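Local structure of glycosylation Associate Protein 1 (Streptococcus agalactiae serotype V, 6OYC) at residues A[3-8]-A[49-54]; A[37-42]-A[65-70]; A[58-63]-A[148-153]; A[302-307]-A[416-421]. The protein probably serves, in complex with its partners Gap2 and Gap3, in the glycosylation and accessory Sec secretion of a streptococcal surface glycoprotein. One frame throughout, in Å; residues are numbered along the deposited sequence.

Interaction 1 (A[3-8]-A[49-54]); sequences HFIPSW and RLVVLN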
# COMPACT_ATOMS: atom_id res chain seq x y z
N HIS A 3 -4.89 -12.95 15.98
CA HIS A 3 -4.66 -13.38 14.60
C HIS A 3 -5.20 -12.32 13.66
O HIS A 3 -6.42 -12.07 13.62
CB HIS A 3 -5.33 -14.73 14.34
CG HIS A 3 -5.05 -15.74 15.40
ND1 HIS A 3 -4.14 -16.76 15.24
CD2 HIS A 3 -5.56 -15.89 16.65
CE1 HIS A 3 -4.10 -17.49 16.34
NE2 HIS A 3 -4.95 -16.98 17.21
N PHE A 4 -4.30 -11.68 12.90
CA PHE A 4 -4.69 -10.64 11.95
C PHE A 4 -4.88 -11.27 10.58
O PHE A 4 -4.02 -12.02 10.11
CB PHE A 4 -3.64 -9.53 11.87
CG PHE A 4 -3.65 -8.58 13.04
CD1 PHE A 4 -2.94 -8.87 14.21
CD2 PHE A 4 -4.37 -7.39 12.98
CE1 PHE A 4 -2.94 -8.00 15.28
CE2 PHE A 4 -4.37 -6.52 14.05
CZ PHE A 4 -3.66 -6.82 15.20
N ILE A 5 -6.00 -10.97 9.93
CA ILE A 5 -6.21 -11.45 8.57
C ILE A 5 -6.27 -10.22 7.67
O ILE A 5 -7.26 -9.47 7.73
CB ILE A 5 -7.47 -12.31 8.45
CG1 ILE A 5 -7.37 -13.51 9.40
CG2 ILE A 5 -7.67 -12.72 7.00
CD1 ILE A 5 -8.48 -14.49 9.25
N PRO A 6 -5.26 -9.98 6.82
CA PRO A 6 -5.24 -8.78 5.98
C PRO A 6 -6.07 -8.97 4.71
O PRO A 6 -6.54 -10.06 4.40
CB PRO A 6 -3.75 -8.63 5.63
CG PRO A 6 -3.28 -10.06 5.53
CD PRO A 6 -4.08 -10.84 6.59
N SER A 7 -6.21 -7.87 3.97
CA SER A 7 -6.82 -7.85 2.64
C SER A 7 -5.79 -7.29 1.67
O SER A 7 -5.90 -6.13 1.24
CB SER A 7 -8.12 -7.02 2.60
OG SER A 7 -9.15 -7.70 3.29
N TRP A 8 -4.77 -8.07 1.38
CA TRP A 8 -3.70 -7.58 0.52
C TRP A 8 -3.78 -8.30 -0.81
O TRP A 8 -2.79 -8.83 -1.32
CB TRP A 8 -2.32 -7.79 1.15
CG TRP A 8 -2.14 -7.08 2.45
CD1 TRP A 8 -2.82 -5.98 2.89
CD2 TRP A 8 -1.21 -7.42 3.47
NE1 TRP A 8 -2.37 -5.61 4.15
CE2 TRP A 8 -1.37 -6.47 4.52
CE3 TRP A 8 -0.24 -8.42 3.61
CZ2 TRP A 8 -0.61 -6.51 5.68
CZ3 TRP A 8 0.52 -8.45 4.76
CH2 TRP A 8 0.32 -7.51 5.79
N ARG A 49 -0.15 -12.62 15.33
CA ARG A 49 0.36 -13.28 14.15
C ARG A 49 -0.49 -12.88 12.96
O ARG A 49 -1.70 -12.64 13.08
CB ARG A 49 0.36 -14.81 14.33
CG ARG A 49 0.74 -15.57 13.08
CD ARG A 49 1.41 -16.89 13.43
NE ARG A 49 0.45 -17.81 13.99
CZ ARG A 49 0.58 -18.43 15.15
NH1 ARG A 49 1.66 -18.25 15.91
NH2 ARG A 49 -0.39 -19.25 15.55
N LEU A 50 0.15 -12.81 11.80
CA LEU A 50 -0.52 -12.50 10.54
C LEU A 50 -0.92 -13.80 9.84
O LEU A 50 -0.17 -14.77 9.84
CB LEU A 50 0.41 -11.67 9.66
CG LEU A 50 -0.13 -10.94 8.44
CD1 LEU A 50 -0.88 -9.68 8.82
CD2 LEU A 50 1.05 -10.62 7.52
N VAL A 51 -2.12 -13.81 9.27
CA VAL A 51 -2.66 -15.00 8.60
C VAL A 51 -2.97 -14.58 7.17
O VAL A 51 -3.99 -13.92 6.92
CB VAL A 51 -3.90 -15.56 9.30
CG1 VAL A 51 -4.42 -16.78 8.56
CG2 VAL A 51 -3.62 -15.90 10.79
N VAL A 52 -2.12 -14.97 6.23
CA VAL A 52 -2.14 -14.46 4.86
C VAL A 52 -2.77 -15.51 3.97
O VAL A 52 -2.26 -16.62 3.85
CB VAL A 52 -0.73 -14.10 4.37
CG1 VAL A 52 -0.75 -13.65 2.91
CG2 VAL A 52 -0.13 -13.01 5.26
N LEU A 53 -3.87 -15.14 3.31
CA LEU A 53 -4.65 -16.14 2.58
C LEU A 53 -4.28 -16.23 1.11
O LEU A 53 -4.46 -17.29 0.51
CB LEU A 53 -6.14 -15.85 2.71
CG LEU A 53 -6.75 -15.94 4.10
CD1 LEU A 53 -8.27 -15.75 4.04
CD2 LEU A 53 -6.42 -17.25 4.78
N ASN A 54 -3.77 -15.15 0.51
CA ASN A 54 -3.48 -15.15 -0.92
C ASN A 54 -2.01 -15.44 -1.16
O ASN A 54 -1.18 -15.42 -0.25
CB ASN A 54 -3.86 -13.81 -1.56
CG ASN A 54 -3.12 -12.63 -0.94
OD1 ASN A 54 -3.10 -12.46 0.27
ND2 ASN A 54 -2.51 -11.82 -1.79
O HOH W 1 -4.13 -10.83 2.20
O HOH W 2 -5.59 -12.67 3.67
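Strands 3-5 and 49-52 run parallel, pairing H3 with R49 and F4 with L50, and F4 makes both of the backbone bonds between 3-8 and 49-54. Its N donates to R49 O over 2.8 Å at 171°. Its O accepts from V51 N at 2.7 Å. The side chains of F4 and L50 share one face of the sheet, those of H3 and R49 the other. F4 CB lies 4.1 Å from L50 CD1. CD2 of L50 reaches the six-membered ring of W8, 3.6 Å from CZ3, and CB of P6 sits over the middle of the same indole. The pair belongs to the parallel sheet of the N-terminal half, a Rossmann-like layer as in GT-B proteins. Helix 33-43 links the strands as a beta-alpha-beta crossover and packs on the F4 and L50 face. On the H3 face, H3 ND1 and R49 NE both bond the hydroxyl of Y219 from helix 208-223. Past the strands the chains diverge, and water fills in. One water joins P6 O to L53 N. Another accepts from W8 N and donates to N54 OD1 at 2.7 Å. A chi1 of 60° swings the N54 amide toward W8, where ND2 weakly bonds W8 O and also bonds Y16 O.

Interaction 2 (A[37-42]-A[65-70]); sequences QMKMFD and RYDLLE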
# COMPACT_ATOMS: atom_id res chain seq x y z
N GLN A 37 -2.87 -1.45 12.66
CA GLN A 37 -3.32 -2.14 13.86
C GLN A 37 -2.26 -3.10 14.39
O GLN A 37 -2.10 -3.24 15.61
CB GLN A 37 -4.63 -2.89 13.58
CG GLN A 37 -5.80 -1.92 13.43
CD GLN A 37 -6.95 -2.48 12.62
OE1 GLN A 37 -7.09 -3.69 12.47
NE2 GLN A 37 -7.79 -1.58 12.11
N MET A 38 -1.53 -3.78 13.51
CA MET A 38 -0.53 -4.69 14.04
C MET A 38 0.61 -3.94 14.71
O MET A 38 1.18 -4.43 15.69
CB MET A 38 0.03 -5.59 12.95
CG MET A 38 1.01 -6.60 13.52
SD MET A 38 0.93 -8.12 12.57
CE MET A 38 0.24 -7.40 11.09
N LYS A 39 0.96 -2.76 14.19
CA LYS A 39 2.00 -1.95 14.80
C LYS A 39 1.61 -1.57 16.23
O LYS A 39 2.42 -1.70 17.15
CB LYS A 39 2.27 -0.70 13.96
CG LYS A 39 3.08 -0.92 12.68
CD LYS A 39 4.58 -0.64 12.88
CE LYS A 39 5.26 -1.77 13.64
NZ LYS A 39 6.73 -1.86 13.44
N MET A 40 0.37 -1.11 16.42
CA MET A 40 -0.02 -0.64 17.75
C MET A 40 -0.23 -1.79 18.72
O MET A 40 0.01 -1.63 19.92
CB MET A 40 -1.27 0.23 17.66
CG MET A 40 -2.47 -0.44 17.07
SD MET A 40 -3.95 0.29 17.79
CE MET A 40 -4.26 1.68 16.73
N PHE A 41 -0.66 -2.95 18.23
CA PHE A 41 -0.66 -4.11 19.11
C PHE A 41 0.77 -4.49 19.49
O PHE A 41 1.00 -4.95 20.62
CB PHE A 41 -1.39 -5.29 18.47
CG PHE A 41 -2.87 -5.23 18.66
CD1 PHE A 41 -3.61 -4.21 18.10
CD2 PHE A 41 -3.52 -6.17 19.45
CE1 PHE A 41 -4.97 -4.13 18.29
CE2 PHE A 41 -4.89 -6.09 19.66
CZ PHE A 41 -5.62 -5.09 19.07
N ASP A 42 1.72 -4.29 18.58
CA ASP A 42 3.14 -4.51 18.87
C ASP A 42 3.64 -3.53 19.92
O ASP A 42 4.23 -3.93 20.93
CB ASP A 42 3.97 -4.39 17.59
CG ASP A 42 3.98 -5.67 16.77
OD1 ASP A 42 3.26 -6.62 17.14
OD2 ASP A 42 4.72 -5.73 15.75
N ARG A 65 8.94 -3.70 4.75
CA ARG A 65 8.65 -2.31 4.45
C ARG A 65 7.90 -1.63 5.58
O ARG A 65 8.01 -0.41 5.73
CB ARG A 65 7.82 -2.22 3.17
CG ARG A 65 8.47 -1.55 2.00
CD ARG A 65 7.61 -1.76 0.77
NE ARG A 65 8.21 -2.73 -0.13
CZ ARG A 65 7.52 -3.51 -0.95
NH1 ARG A 65 6.20 -3.43 -0.96
NH2 ARG A 65 8.15 -4.36 -1.75
N TYR A 66 7.14 -2.39 6.37
CA TYR A 66 6.34 -1.82 7.44
C TYR A 66 6.88 -2.17 8.82
O TYR A 66 6.15 -2.06 9.81
CB TYR A 66 4.88 -2.25 7.29
CG TYR A 66 4.32 -1.79 5.96
CD1 TYR A 66 3.88 -0.48 5.80
CD2 TYR A 66 4.27 -2.65 4.86
CE1 TYR A 66 3.39 -0.03 4.58
CE2 TYR A 66 3.77 -2.22 3.63
CZ TYR A 66 3.33 -0.90 3.51
OH TYR A 66 2.83 -0.42 2.31
N ASP A 67 8.15 -2.57 8.91
CA ASP A 67 8.76 -2.97 10.19
C ASP A 67 7.96 -4.08 10.86
O ASP A 67 7.76 -4.09 12.08
CB ASP A 67 8.91 -1.77 11.14
CG ASP A 67 9.75 -0.65 10.56
OD1 ASP A 67 10.68 -0.92 9.76
OD2 ASP A 67 9.48 0.53 10.89
N LEU A 68 7.47 -5.03 10.05
CA LEU A 68 6.69 -6.16 10.54
C LEU A 68 7.31 -7.50 10.20
O LEU A 68 6.71 -8.54 10.50
CB LEU A 68 5.27 -6.11 9.99
CG LEU A 68 4.37 -5.00 10.54
CD1 LEU A 68 3.06 -5.00 9.79
CD2 LEU A 68 4.15 -5.23 12.03
N LEU A 69 8.50 -7.53 9.58
CA LEU A 69 9.09 -8.80 9.19
C LEU A 69 9.29 -9.72 10.38
O LEU A 69 9.29 -10.94 10.23
CB LEU A 69 10.42 -8.55 8.48
CG LEU A 69 11.17 -9.79 8.01
CD1 LEU A 69 10.34 -10.54 7.00
CD2 LEU A 69 12.53 -9.42 7.44
N GLU A 70 9.47 -9.17 11.57
CA GLU A 70 9.68 -9.95 12.77
C GLU A 70 8.37 -10.32 13.46
O GLU A 70 8.41 -10.97 14.51
CB GLU A 70 10.58 -9.18 13.75
CG GLU A 70 12.02 -8.92 13.24
CD GLU A 70 12.08 -7.86 12.14
OE1 GLU A 70 11.10 -7.09 11.98
OE2 GLU A 70 13.09 -7.81 11.42
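K39 and D67 make the polar part of this contact, and L68 wedged against M38 makes the apolar part. The lysine can be followed outward. From CB, CG stands anti to the carbonyl carbon (chi1 -76°). The chain then bends at chi2 and again at chi3, which turns it off the helix toward the loop 65-70. CD passes 3.7 Å from Y66 O. CE comes 4.0 Å from L68 CD2, so the aliphatic part of the lysine borders the leucine. NZ ends the run with a hydrogen bond of 2.8 Å to D67 O. It approaches from above the carbonyl plane, 41° out of it, and not along a lone pair. K39 does not grip the D67 carboxylate: NZ lies 4.4 Å from OD2, beyond a salt bridge, though the opposite charges may still attract.

L68 points into the helix surface with both methyls in use. CD2 meets M38 CG at 3.7 Å and also touches OD2 of D42. CD1 meets M38 CE at 3.9 Å. The loop takes its shape from a Schellman motif that ends helix 59-65. D67, with positive phi, is the C-prime residue, and L68 N returns to L63 O. This places the D67 carbonyl at the helix C-terminus, where the lysine charge would probably be favourable. Around helix 33-43, M38 also packs on L50 of strand 48-52, K39 touches Y501 of helix 484-502, and loop 65-70 leads on to strand 73-75.

Interaction 3 (A[58-63]-A[148-153]); sequences NLRYYL and FDDRGF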
# COMPACT_ATOMS: atom_id res chain seq x y z
N ASN A 58 6.39 -12.29 -2.52
CA ASN A 58 7.21 -11.18 -2.06
C ASN A 58 6.85 -10.73 -0.65
O ASN A 58 7.06 -9.57 -0.29
CB ASN A 58 7.09 -10.00 -3.03
CG ASN A 58 8.39 -9.30 -3.22
OD1 ASN A 58 9.41 -9.95 -3.46
ND2 ASN A 58 8.38 -7.97 -3.07
N LEU A 59 6.31 -11.66 0.16
CA LEU A 59 5.72 -11.27 1.43
C LEU A 59 6.77 -10.73 2.40
O LEU A 59 6.49 -9.79 3.16
CB LEU A 59 5.00 -12.47 2.04
CG LEU A 59 4.36 -12.29 3.42
CD1 LEU A 59 3.41 -11.11 3.43
CD2 LEU A 59 3.63 -13.57 3.84
N ARG A 60 7.98 -11.29 2.39
CA ARG A 60 8.94 -10.89 3.41
C ARG A 60 9.44 -9.46 3.16
O ARG A 60 9.56 -8.67 4.10
CB ARG A 60 10.08 -11.91 3.49
CG ARG A 60 9.71 -13.19 4.31
CD ARG A 60 9.92 -14.49 3.53
NE ARG A 60 9.28 -14.46 2.22
CZ ARG A 60 8.03 -14.86 1.98
NH1 ARG A 60 7.29 -15.38 2.96
NH2 ARG A 60 7.54 -14.75 0.75
N TYR A 61 9.70 -9.09 1.90
CA TYR A 61 10.00 -7.69 1.61
C TYR A 61 8.80 -6.82 1.93
O TYR A 61 8.97 -5.72 2.47
CB TYR A 61 10.42 -7.49 0.15
CG TYR A 61 11.87 -7.83 -0.05
CD1 TYR A 61 12.87 -7.23 0.72
CD2 TYR A 61 12.26 -8.78 -0.99
CE1 TYR A 61 14.21 -7.56 0.55
CE2 TYR A 61 13.58 -9.12 -1.17
CZ TYR A 61 14.55 -8.51 -0.39
OH TYR A 61 15.85 -8.84 -0.57
N TYR A 62 7.60 -7.29 1.61
CA TYR A 62 6.42 -6.49 1.91
C TYR A 62 6.36 -6.16 3.39
O TYR A 62 6.21 -4.98 3.77
CB TYR A 62 5.16 -7.21 1.44
CG TYR A 62 3.90 -6.36 1.47
CD1 TYR A 62 3.11 -6.31 2.63
CD2 TYR A 62 3.47 -5.64 0.35
CE1 TYR A 62 1.94 -5.55 2.67
CE2 TYR A 62 2.30 -4.87 0.39
CZ TYR A 62 1.54 -4.84 1.55
OH TYR A 62 0.37 -4.09 1.60
N LEU A 63 6.52 -7.17 4.25
CA LEU A 63 6.44 -6.95 5.69
C LEU A 63 7.60 -6.10 6.17
O LEU A 63 7.43 -5.26 7.08
CB LEU A 63 6.43 -8.27 6.45
CG LEU A 63 5.18 -9.15 6.24
CD1 LEU A 63 5.31 -10.44 7.03
CD2 LEU A 63 3.92 -8.40 6.63
N PHE A 148 9.45 -15.50 -8.95
CA PHE A 148 10.43 -15.82 -7.93
C PHE A 148 9.94 -15.33 -6.58
O PHE A 148 9.43 -14.21 -6.47
CB PHE A 148 11.79 -15.21 -8.28
CG PHE A 148 12.39 -15.79 -9.53
CD1 PHE A 148 13.19 -16.94 -9.45
CD2 PHE A 148 12.14 -15.22 -10.78
CE1 PHE A 148 13.74 -17.48 -10.59
CE2 PHE A 148 12.68 -15.78 -11.93
CZ PHE A 148 13.49 -16.91 -11.84
N ASP A 149 10.08 -16.19 -5.57
CA ASP A 149 9.89 -15.83 -4.18
C ASP A 149 11.05 -14.94 -3.74
O ASP A 149 12.18 -15.09 -4.22
CB ASP A 149 9.85 -17.10 -3.32
CG ASP A 149 9.27 -16.88 -1.91
OD1 ASP A 149 10.02 -16.40 -1.03
OD2 ASP A 149 8.07 -17.21 -1.70
N ASP A 150 10.78 -14.03 -2.80
CA ASP A 150 11.87 -13.19 -2.32
C ASP A 150 12.88 -13.95 -1.47
O ASP A 150 13.91 -13.39 -1.12
CB ASP A 150 11.34 -11.97 -1.55
CG ASP A 150 10.60 -12.34 -0.26
OD1 ASP A 150 11.01 -13.28 0.45
OD2 ASP A 150 9.62 -11.63 0.08
N ARG A 151 12.60 -15.20 -1.12
CA ARG A 151 13.63 -16.04 -0.51
C ARG A 151 14.58 -16.64 -1.56
O ARG A 151 15.50 -17.37 -1.21
CB ARG A 151 13.00 -17.12 0.36
CG ARG A 151 12.36 -16.56 1.64
CD ARG A 151 11.30 -17.48 2.26
NE ARG A 151 10.13 -17.67 1.41
CZ ARG A 151 8.95 -18.10 1.84
NH1 ARG A 151 8.77 -18.39 3.13
NH2 ARG A 151 7.93 -18.24 0.99
N GLY A 152 14.38 -16.30 -2.83
CA GLY A 152 15.30 -16.69 -3.89
C GLY A 152 15.16 -18.10 -4.41
O GLY A 152 16.17 -18.73 -4.74
N PHE A 153 13.94 -18.64 -4.46
CA PHE A 153 13.66 -19.88 -5.18
C PHE A 153 12.57 -19.60 -6.21
O PHE A 153 11.87 -18.59 -6.14
CB PHE A 153 13.24 -21.01 -4.22
CG PHE A 153 11.95 -20.74 -3.48
CD1 PHE A 153 10.73 -21.08 -4.05
CD2 PHE A 153 11.96 -20.15 -2.22
CE1 PHE A 153 9.53 -20.84 -3.37
CE2 PHE A 153 10.77 -19.91 -1.54
CZ PHE A 153 9.54 -20.25 -2.13
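D150 and R60 meet at the start of helix 59-65, where the aspartate serves both the helix backbone and the arginine. N58, at the N-cap position, makes no capping bond with its side chain; its OD1 is bonded by N130. Instead D150 OD2, from another part of the chain, accepts from Y61 N at 3.1 Å and 162°, from above the carboxylate plane. It also takes a weak bond from R60 N. OD1 accepts from R60 NE at 2.7 Å, on the syn side of the carboxylate and in the plane of the guanidinium. CG of D150 sits between its backbone N and carbonyl carbon (chi1 64°), which turns the carboxylate to the helix. Its CB packs 3.4 Å from CD2 of the Y61 ring.

D149 begins a type I turn and closes an Asx turn, its OD1 accepting from R151 N with the anti lone pair. OD1 also takes R151 NE, and OD2 takes R151 NH2 at 2.9 Å, a side-on grip by two nitrogens. The two guanidinium groups stack flat, centres 3.4 Å apart and planes 5° from parallel. R60 NH2 makes a long, out-of-plane salt bridge to D149 OD1 and weak bonds to P57 O and M56 O. R60 NH1 bonds the Y73 hydroxyl, and R151 NH1 makes a salt bridge to D78. The contact joins the helix to the hairpin turn between strands 141-148 and 154-161. The three carboxylates around the arginines probably offset their like charges and so allow the two guanidiniums to stack.

Interaction 4 (A[302-307]-A[416-421]); sequences PFDTRL and DIINRL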
# COMPACT_ATOMS: atom_id res chain seq x y z
N PRO A 302 -5.75 6.20 11.20
CA PRO A 302 -4.72 5.33 10.60
C PRO A 302 -3.32 5.94 10.55
O PRO A 302 -2.75 6.13 9.47
CB PRO A 302 -5.28 5.09 9.20
CG PRO A 302 -6.09 6.33 8.89
CD PRO A 302 -6.67 6.78 10.20
N PHE A 303 -2.72 6.20 11.72
CA PHE A 303 -1.35 6.70 11.80
C PHE A 303 -0.35 5.73 11.19
O PHE A 303 -0.45 4.51 11.37
CB PHE A 303 -0.96 6.95 13.26
CG PHE A 303 -1.75 8.01 13.93
CD1 PHE A 303 -1.54 9.35 13.63
CD2 PHE A 303 -2.71 7.68 14.89
CE1 PHE A 303 -2.29 10.35 14.26
CE2 PHE A 303 -3.45 8.65 15.53
CZ PHE A 303 -3.23 10.00 15.22
N ASP A 304 0.66 6.29 10.51
CA ASP A 304 1.81 5.54 9.99
C ASP A 304 3.05 6.10 10.67
O ASP A 304 3.56 7.15 10.27
CB ASP A 304 1.92 5.66 8.47
CG ASP A 304 3.15 4.94 7.91
OD1 ASP A 304 3.87 4.24 8.67
OD2 ASP A 304 3.40 5.06 6.69
N THR A 305 3.57 5.38 11.66
CA THR A 305 4.63 5.93 12.49
C THR A 305 6.02 5.80 11.87
O THR A 305 6.99 6.20 12.52
CB THR A 305 4.61 5.26 13.86
OG1 THR A 305 4.52 3.84 13.68
CG2 THR A 305 3.39 5.75 14.69
N ARG A 306 6.15 5.28 10.66
CA ARG A 306 7.42 5.41 9.95
C ARG A 306 7.77 6.87 9.64
O ARG A 306 8.92 7.15 9.28
CB ARG A 306 7.41 4.61 8.64
CG ARG A 306 7.15 3.10 8.79
CD ARG A 306 6.92 2.43 7.43
NE ARG A 306 5.72 2.91 6.76
CZ ARG A 306 5.43 2.68 5.48
NH1 ARG A 306 6.27 1.97 4.74
NH2 ARG A 306 4.32 3.18 4.94
N LEU A 307 6.81 7.79 9.70
CA LEU A 307 7.09 9.19 9.40
C LEU A 307 7.91 9.82 10.53
O LEU A 307 7.65 9.59 11.71
CB LEU A 307 5.79 9.97 9.22
CG LEU A 307 5.04 9.97 7.88
CD1 LEU A 307 5.84 10.68 6.77
CD2 LEU A 307 4.64 8.55 7.47
N ASP A 416 9.65 6.63 -0.72
CA ASP A 416 9.97 7.93 -1.33
C ASP A 416 9.26 9.06 -0.61
O ASP A 416 9.89 10.04 -0.20
CB ASP A 416 9.55 7.94 -2.79
CG ASP A 416 10.57 7.34 -3.69
OD1 ASP A 416 11.64 6.96 -3.18
OD2 ASP A 416 10.28 7.20 -4.89
N ILE A 417 7.94 8.94 -0.46
CA ILE A 417 7.15 9.99 0.17
C ILE A 417 7.68 10.27 1.56
O ILE A 417 7.86 11.43 1.95
CB ILE A 417 5.67 9.57 0.23
CG1 ILE A 417 5.12 9.43 -1.19
CG2 ILE A 417 4.88 10.56 1.10
CD1 ILE A 417 3.75 8.80 -1.22
N ILE A 418 7.95 9.21 2.31
CA ILE A 418 8.47 9.34 3.66
C ILE A 418 9.79 10.08 3.64
O ILE A 418 10.02 10.99 4.45
CB ILE A 418 8.59 7.95 4.31
CG1 ILE A 418 7.20 7.35 4.57
CG2 ILE A 418 9.39 8.06 5.60
CD1 ILE A 418 7.22 5.86 4.97
N ASN A 419 10.68 9.73 2.71
CA ASN A 419 11.95 10.43 2.63
C ASN A 419 11.75 11.87 2.18
O ASN A 419 12.35 12.79 2.75
CB ASN A 419 12.90 9.69 1.71
CG ASN A 419 13.65 8.60 2.43
OD1 ASN A 419 14.73 8.82 2.98
ND2 ASN A 419 13.06 7.41 2.47
N ARG A 420 10.85 12.09 1.22
CA ARG A 420 10.68 13.44 0.70
C ARG A 420 10.07 14.37 1.75
O ARG A 420 10.35 15.58 1.74
CB ARG A 420 9.88 13.39 -0.62
CG ARG A 420 10.17 14.59 -1.59
CD ARG A 420 11.61 14.51 -2.23
NE ARG A 420 11.89 15.41 -3.37
CZ ARG A 420 11.86 16.75 -3.35
NH1 ARG A 420 11.55 17.43 -2.24
NH2 ARG A 420 12.14 17.43 -4.46
N LEU A 421 9.30 13.84 2.70
CA LEU A 421 8.63 14.64 3.71
C LEU A 421 9.48 14.88 4.95
O LEU A 421 9.04 15.60 5.85
CB LEU A 421 7.33 13.96 4.13
CG LEU A 421 6.20 14.10 3.10
CD1 LEU A 421 5.01 13.22 3.47
CD2 LEU A 421 5.78 15.56 2.95
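R306 has CG anti to its carbonyl carbon (chi1 -59°) and a bend at chi3 (-64°), which lays its guanidinium flat before I418. The isoleucine also carries CG1 anti to the carbonyl carbon, and its extended chi2 (169°) sends CD1 out from helix 414-420. CD1 rests over the centre of the guanidinium face, 3.7 Å from R306 CZ. The two side chains cross at about a right angle. CG2 of I418 lies 3.8 Å from R306 O, so the residue is packed by backbone as well as side chain. L307 extends the apolar patch: its CD2 meets I418 CG1 at 4.1 Å, and its CD1 meets L421 CD1.

D304 holds the guanidinium at its edge. R306 NE bonds D304 OD1 through the syn lone pair at 3.0 Å, and NH2 bonds OD2 at 2.7 Å. The same OD1 accepts from R306 N, an Asx turn within a type I beta turn from D304 to L307. E414, at the start of the same helix as I418, is a second carboxylate partner of NH2, and R65 O accepts from NH1. Y437 bonds D304 OD2. The contact joins the linker after strand 297-299 to a helix of the C-terminal parallel sheet region. With its N-H groups engaged by D304, E414 and R65 O, R306 can offer its guanidinium face to CD1 of I418 at probably little cost.

Overall arrangement
Interaction 1 is core sheet pairing, with backbone bonds and apolar side chains. Interactions 3 and 4 are buried too; interaction 2 alone is partly buried and hangs on one lysine bond and a leucine. Helix 33-43 of interaction 2 packs on both strands of interaction 1. Helix 59-65 follows strand 48-52 in the chain, supplies its first turn to interaction 3, and ends at the loop of interaction 2. Interaction 3 is mainly polar, built on a salt-bridge network where the N-terminal sheet domain meets the antiparallel sheet. Interaction 4 mixes a salt-bridged arginine with apolar packing toward the C-terminal sheet. R306 connects it to interaction 2 through R65 O, whereas interactions 3 and 4 do not touch.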